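Local structure of Lv-ranaspumin (Lv-RSN-1) (Leptodactylus vastus, 4K82) at residues A[18-23]-A[101-106]; A[31-36]-A[60-65]. The protein is a surfactant protein of the frog's foam nest and probably lowers the surface tension of water so that the foam can form and persist. All blocks are in the same frame, centred on the assembly; numbering follows the deposited sequence.

Interaction 1 of 2, residues A[18-23]-A[101-106]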
loop_
_atom_site.group_PDB
_atom_site.type_symbol
_atom_site.label_atom_id
_atom_site.label_comp_id
_atom_site.label_asym_id
_atom_site.label_seq_id
_atom_site.Cartn_x
_atom_site.Cartn_y
_atom_site.Cartn_z
ATOM N N CYS A 18 -0.973 -21.704 -6.898
ATOM C CA CYS A 18 0.187 -21.130 -6.233
ATOM C C CYS A 18 -0.226 -19.891 -5.439
ATOM O O CYS A 18 0.211 -19.691 -4.303
ATOM C CB CYS A 18 1.258 -20.775 -7.266
ATOM S SG CYS A 18 2.733 -19.963 -6.597
ATOM N N LEU A 19 -1.068 -19.069 -6.056
ATOM C CA LEU A 19 -1.561 -17.855 -5.422
ATOM C C LEU A 19 -2.363 -18.192 -4.171
ATOM O O LEU A 19 -2.184 -17.575 -3.121
ATOM C CB LEU A 19 -2.435 -17.063 -6.399
ATOM C CG LEU A 19 -3.059 -15.799 -5.824
ATOM C CD1 LEU A 19 -1.957 -14.840 -5.365
ATOM C CD2 LEU A 19 -3.957 -15.154 -6.865
ATOM N N THR A 20 -3.249 -19.177 -4.298
ATOM C CA THR A 20 -4.082 -19.644 -3.189
ATOM C C THR A 20 -3.252 -20.010 -1.956
ATOM O O THR A 20 -3.541 -19.574 -0.838
ATOM C CB THR A 20 -4.920 -20.872 -3.617
ATOM O OG1 THR A 20 -5.787 -20.510 -4.697
ATOM C CG2 THR A 20 -5.747 -21.389 -2.462
ATOM N N LYS A 21 -2.214 -20.808 -2.165
ATOM C CA LYS A 21 -1.362 -21.219 -1.060
ATOM C C LYS A 21 -0.568 -20.029 -0.526
ATOM O O LYS A 21 -0.414 -19.860 0.690
ATOM C CB LYS A 21 -0.415 -22.338 -1.499
ATOM C CG LYS A 21 0.259 -23.049 -0.332
ATOM C CD LYS A 21 1.404 -23.938 -0.791
ATOM C CE LYS A 21 2.500 -23.124 -1.466
ATOM N NZ LYS A 21 2.823 -21.850 -0.742
ATOM N N ALA A 22 -0.074 -19.201 -1.444
ATOM C CA ALA A 22 0.749 -18.056 -1.081
ATOM C C ALA A 22 0.014 -17.089 -0.146
ATOM O O ALA A 22 0.624 -16.490 0.738
ATOM C CB ALA A 22 1.222 -17.333 -2.331
ATOM N N LEU A 23 -1.295 -16.952 -0.335
ATOM C CA LEU A 23 -2.098 -16.070 0.515
ATOM C C LEU A 23 -2.269 -16.621 1.935
ATOM O O LEU A 23 -2.548 -15.869 2.872
ATOM C CB LEU A 23 -3.465 -15.821 -0.122
ATOM C CG LEU A 23 -3.442 -14.954 -1.382
ATOM C CD1 LEU A 23 -4.763 -15.062 -2.127
ATOM C CD2 LEU A 23 -3.154 -13.502 -1.012
ATOM N N LYS A 101 -11.379 -12.328 -4.706
ATOM C CA LYS A 101 -12.679 -12.453 -4.058
ATOM C C LYS A 101 -13.187 -13.896 -4.107
ATOM O O LYS A 101 -13.773 -14.383 -3.142
ATOM C CB LYS A 101 -13.678 -11.479 -4.680
ATOM C CG LYS A 101 -13.285 -10.021 -4.494
ATOM C CD LYS A 101 -13.988 -9.120 -5.499
ATOM C CE LYS A 101 -15.477 -8.980 -5.208
ATOM N NZ LYS A 101 -15.779 -7.846 -4.286
ATOM N N GLU A 102 -12.939 -14.581 -5.221
ATOM C CA GLU A 102 -13.282 -15.998 -5.340
ATOM C C GLU A 102 -12.510 -16.854 -4.338
ATOM O O GLU A 102 -13.004 -17.888 -3.884
ATOM C CB GLU A 102 -13.030 -16.508 -6.765
ATOM C CG GLU A 102 -14.053 -16.028 -7.791
ATOM C CD GLU A 102 -13.810 -16.601 -9.179
ATOM O OE1 GLU A 102 -12.755 -17.239 -9.384
ATOM O OE2 GLU A 102 -14.674 -16.416 -10.067
ATOM N N LEU A 103 -11.299 -16.422 -3.992
ATOM C CA LEU A 103 -10.475 -17.141 -3.022
ATOM C C LEU A 103 -10.810 -16.769 -1.582
ATOM O O LEU A 103 -10.141 -17.227 -0.645
ATOM C CB LEU A 103 -8.994 -16.884 -3.277
ATOM C CG LEU A 103 -8.472 -17.323 -4.640
ATOM C CD1 LEU A 103 -6.966 -17.095 -4.696
ATOM C CD2 LEU A 103 -8.822 -18.775 -4.911
ATOM N N LYS A 104 -11.825 -15.922 -1.419
ATOM C CA LYS A 104 -12.360 -15.559 -0.103
ATOM C C LYS A 104 -11.377 -14.803 0.802
ATOM O O LYS A 104 -11.360 -15.013 2.012
ATOM C CB LYS A 104 -12.892 -16.803 0.621
ATOM C CG LYS A 104 -13.936 -17.582 -0.170
ATOM C CD LYS A 104 -14.111 -18.987 0.388
ATOM C CE LYS A 104 -15.042 -19.824 -0.480
ATOM N NZ LYS A 104 -15.125 -21.235 -0.003
ATOM N N ILE A 105 -10.569 -13.922 0.220
ATOM C CA ILE A 105 -9.635 -13.115 1.003
ATOM C C ILE A 105 -10.362 -12.246 2.024
ATOM O O ILE A 105 -11.568 -12.004 1.908
ATOM C CB ILE A 105 -8.761 -12.207 0.104
ATOM C CG1 ILE A 105 -9.623 -11.464 -0.918
ATOM C CG2 ILE A 105 -7.685 -13.020 -0.612
ATOM C CD1 ILE A 105 -9.894 -10.021 -0.563
ATOM N N ASP A 106 -9.621 -11.775 3.020
ATOM C CA ASP A 106 -10.162 -10.862 4.018
ATOM C C ASP A 106 -10.420 -9.516 3.360
ATOM O O ASP A 106 -9.496 -8.724 3.189
ATOM C CB ASP A 106 -9.151 -10.694 5.158
ATOM C CG ASP A 106 -9.726 -9.946 6.354
ATOM O OD1 ASP A 106 -10.656 -9.134 6.178
ATOM O OD2 ASP A 106 -9.233 -10.167 7.480
#
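Thr20 on helix 14-24 faces Leu103 in the turn that ends helix 89-102, their CA atoms 6.9 Å apart, and Leu23 faces Ile105 further along the same connection. That turn is a Schellman motif: Lys104 takes a positive phi of 64° and its N bonds back to Lys101 O, which ends the helix and turns the chain aside, with Leu103 and Ile105 left to meet the N-terminal helix. No hydrogen bond crosses this surface contact of the mainly helical fold; its grip is apolar. Leu103 is the central side chain. With CG anti to its own carbonyl carbon (chi1 -61°), it reaches between Leu19, Thr20 and Leu23. Both of its methyls close on the Thr20 hydroxyl, CD2 lying 3.5 Å from Thr20 OG1, while that oxygen has its hydrogen bond with Thr16 O inside its own helix. The Leu23 side chain runs at about a right angle to that of Leu103, and Leu19 reaches in more loosely from deeper in the fold, its CD2 4.2 Å from Leu103 CD1. Leu29 of helix 29-42 lies against Leu19 and Leu23, and Leu100, from helix 89-102 itself, touches both Leu23 and Ile105. Leu23 CD1 touches both residues of the connection, 3.9 Å from Leu103 CD1 and equally 3.9 Å from Ile105 CG2.

Interaction 2 of 2, residues A[31-36]-A[60-65]; sequences VELAVI and RTLERA
Glu32 and Arg64, the latter in one of its two conformers, form a salt bridge across two nearly antiparallel helices, 29-42 and 48-64, whose local axes pass 10.7 Å apart at 169°. In that conformer Arg64 NH2 donates to Glu32 OE2 at 2.8 Å, on the syn side of the carboxylate, and more weakly to Glu32 OE1. The carboxylate and guanidinium planes then stand 82° apart, so one NH2 group serves both oxygens instead of a coplanar two-nitrogen pairing. Water fills out the acceptors: one donates to Glu32 OE1 and to Thr61 O, 2.8 Å from the latter; another donates to Glu32 OE2 and accepts from Arg64 NH1; a third donates to Thr61 OG1 and weakly to Glu32 OE2. Thr61 OG1 also bonds to Leu57 O one turn back. With OG1 beside the backbone N (chi1 -63°), Thr61 turns its CG2 to Glu32, 3.8 Å from Glu32 CB. Replacing Glu32 with an alanine is likely to leave this Arg64 conformer without its charge partner and the three waters without the carboxylate that receives their hydrogens. Beside this polar group, Leu33 meets Leu62, Ile36 packs on Leu57, Val135 of helix 133-144 touches Val31 and Glu32, and helix 107-121 packs on Ala34.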
loop_
_atom_site.group_PDB
_atom_site.type_symbol
_atom_site.label_atom_id
_atom_site.label_comp_id
_atom_site.label_asym_id
_atom_site.label_seq_id
_atom_site.Cartn_x
_atom_site.Cartn_y
_atom_site.Cartn_z
ATOM N N VAL A 31 -1.797 -7.605 1.255
ATOM C CA VAL A 31 -1.630 -6.160 1.377
ATOM C C VAL A 31 -0.961 -5.567 0.140
ATOM O O VAL A 31 -1.425 -4.559 -0.404
ATOM C CB VAL A 31 -0.822 -5.808 2.646
ATOM C CG1 VAL A 31 -0.349 -4.356 2.609
ATOM C CG2 VAL A 31 -1.658 -6.089 3.898
ATOM N N GLU A 32 0.092 -6.226 -0.351
ATOM C CA GLU A 32 0.823 -5.712 -1.500
ATOM C C GLU A 32 -0.029 -5.740 -2.768
ATOM O O GLU A 32 0.044 -4.823 -3.592
ATOM C CB GLU A 32 2.113 -6.507 -1.709
ATOM C CG GLU A 32 3.122 -6.313 -0.581
ATOM C CD GLU A 32 4.383 -7.129 -0.779
ATOM O OE1 GLU A 32 4.269 -8.356 -0.988
ATOM O OE2 GLU A 32 5.483 -6.540 -0.727
ATOM N N LEU A 33 -0.824 -6.800 -2.928
ATOM C CA LEU A 33 -1.697 -6.907 -4.086
ATOM C C LEU A 33 -2.775 -5.843 -4.033
ATOM O O LEU A 33 -3.140 -5.288 -5.070
ATOM C CB LEU A 33 -2.346 -8.295 -4.189
ATOM C CG LEU A 33 -1.363 -9.418 -4.501
ATOM C CD1 LEU A 33 -2.113 -10.747 -4.568
ATOM C CD2 LEU A 33 -0.615 -9.141 -5.806
ATOM N N ALA A 34 -3.296 -5.572 -2.835
ATOM C CA ALA A 34 -4.340 -4.562 -2.684
ATOM C C ALA A 34 -3.798 -3.198 -3.107
ATOM O O ALA A 34 -4.474 -2.438 -3.791
ATOM C CB ALA A 34 -4.851 -4.521 -1.243
ATOM N N VAL A 35 -2.571 -2.891 -2.706
ATOM C CA VAL A 35 -1.938 -1.642 -3.104
ATOM C C VAL A 35 -1.827 -1.527 -4.619
ATOM O O VAL A 35 -2.208 -0.514 -5.198
ATOM C CB VAL A 35 -0.545 -1.502 -2.475
ATOM C CG1 VAL A 35 0.182 -0.304 -3.060
ATOM C CG2 VAL A 35 -0.660 -1.403 -0.950
ATOM N N ILE A 36 -1.327 -2.577 -5.260
ATOM C CA ILE A 36 -1.180 -2.584 -6.711
ATOM C C ILE A 36 -2.514 -2.449 -7.433
ATOM O O ILE A 36 -2.671 -1.603 -8.313
ATOM C CB ILE A 36 -0.476 -3.858 -7.151
ATOM C CG1 ILE A 36 0.948 -3.843 -6.606
ATOM C CG2 ILE A 36 -0.460 -3.969 -8.681
ATOM C CD1 ILE A 36 1.640 -5.197 -6.705
ATOM N N ARG A 60 7.021 -8.727 -9.774
ATOM C CA ARG A 60 8.009 -8.910 -8.710
ATOM C C ARG A 60 7.366 -9.393 -7.425
ATOM O O ARG A 60 7.893 -10.261 -6.740
ATOM C CB ARG A 60 8.773 -7.611 -8.441
ATOM C CG ARG A 60 9.731 -7.205 -9.549
ATOM C CD ARG A 60 10.577 -6.016 -9.121
ATOM N NE ARG A 60 9.758 -4.827 -8.913
ATOM C CZ ARG A 60 9.659 -3.826 -9.783
ATOM N NH1 ARG A 60 8.885 -2.788 -9.509
ATOM N NH2 ARG A 60 10.346 -3.857 -10.920
ATOM N N THR A 61 6.233 -8.793 -7.071
ATOM C CA THR A 61 5.528 -9.165 -5.859
ATOM C C THR A 61 5.126 -10.639 -5.885
ATOM O O THR A 61 5.290 -11.345 -4.898
ATOM C CB THR A 61 4.280 -8.283 -5.686
ATOM O OG1 THR A 61 4.695 -6.925 -5.519
ATOM C CG2 THR A 61 3.470 -8.710 -4.488
ATOM N N LEU A 62 4.617 -11.107 -7.022
ATOM C CA LEU A 62 4.233 -12.518 -7.139
ATOM C C LEU A 62 5.447 -13.445 -7.088
ATOM O O LEU A 62 5.395 -14.504 -6.462
ATOM C CB LEU A 62 3.409 -12.752 -8.396
ATOM C CG LEU A 62 2.030 -12.119 -8.238
ATOM C CD1 LEU A 62 1.392 -12.010 -9.593
ATOM C CD2 LEU A 62 1.177 -12.943 -7.282
ATOM N N GLU A 63 6.530 -13.035 -7.730
ATOM C CA GLU A 63 7.755 -13.839 -7.705
ATOM C C GLU A 63 8.271 -14.029 -6.283
ATOM O O GLU A 63 8.681 -15.133 -5.901
ATOM C CB GLU A 63 8.830 -13.210 -8.580
ATOM C CG GLU A 63 8.514 -13.279 -10.062
ATOM C CD GLU A 63 9.755 -13.185 -10.929
ATOM O OE1 GLU A 63 10.863 -13.434 -10.406
ATOM O OE2 GLU A 63 9.619 -12.870 -12.132
ATOM N N ARG A 64 8.236 -12.958 -5.498
ATOM C CA ARG A 64 8.704 -13.006 -4.115
ATOM C C ARG A 64 7.880 -13.982 -3.279
ATOM O O ARG A 64 8.343 -14.482 -2.249
ATOM C CB ARG A 64 8.662 -11.605 -3.491
ATOM C CG ARG A 64 9.691 -10.649 -4.070
ATOM C CD ARG A 64 9.440 -9.217 -3.617
ATOM N NE ARG A 64 9.308 -9.128 -2.165
ATOM C CZ ARG A 64 8.249 -8.621 -1.544
ATOM N NH1 ARG A 64 8.210 -8.582 -0.219
ATOM N NH2 ARG A 64 7.232 -8.141 -2.248
ATOM N N ALA A 65 6.656 -14.247 -3.723
ATOM C CA ALA A 65 5.777 -15.178 -3.033
ATOM C C ALA A 65 5.885 -16.587 -3.602
ATOM O O ALA A 65 5.238 -17.514 -3.113
ATOM C CB ALA A 65 4.333 -14.688 -3.089
HETATM O O HOH W 1 4.779 -4.898 -3.639
HETATM O O HOH W 2 5.278 -10.877 -2.121
HETATM O O HOH W 3 6.608 -6.931 2.013
#

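How the interactions relate
Interactions 1 and 2 lie on the same side of the chain's centre, their own centres about 12 Å apart, and they touch directly. Leu19 joins them: its CD1 is 4.1 Å from Leu62 CD2 and 4.2 Å from Leu33 CD1, while its other methyl belongs to interaction 1. Ala22 CB adds a contact 4.1 Å from Ala65 O. Along the chain interaction 2 is nested within the loop that interaction 1 closes, and helix 14-24 is followed directly by helix 29-42. The Cys18-Cys67 disulfide further ties the N-terminal helix to the chain just beyond 60-65. Interaction 1 is the more peripheral, its centre about 18 Å from that of the chain against about 10 Å.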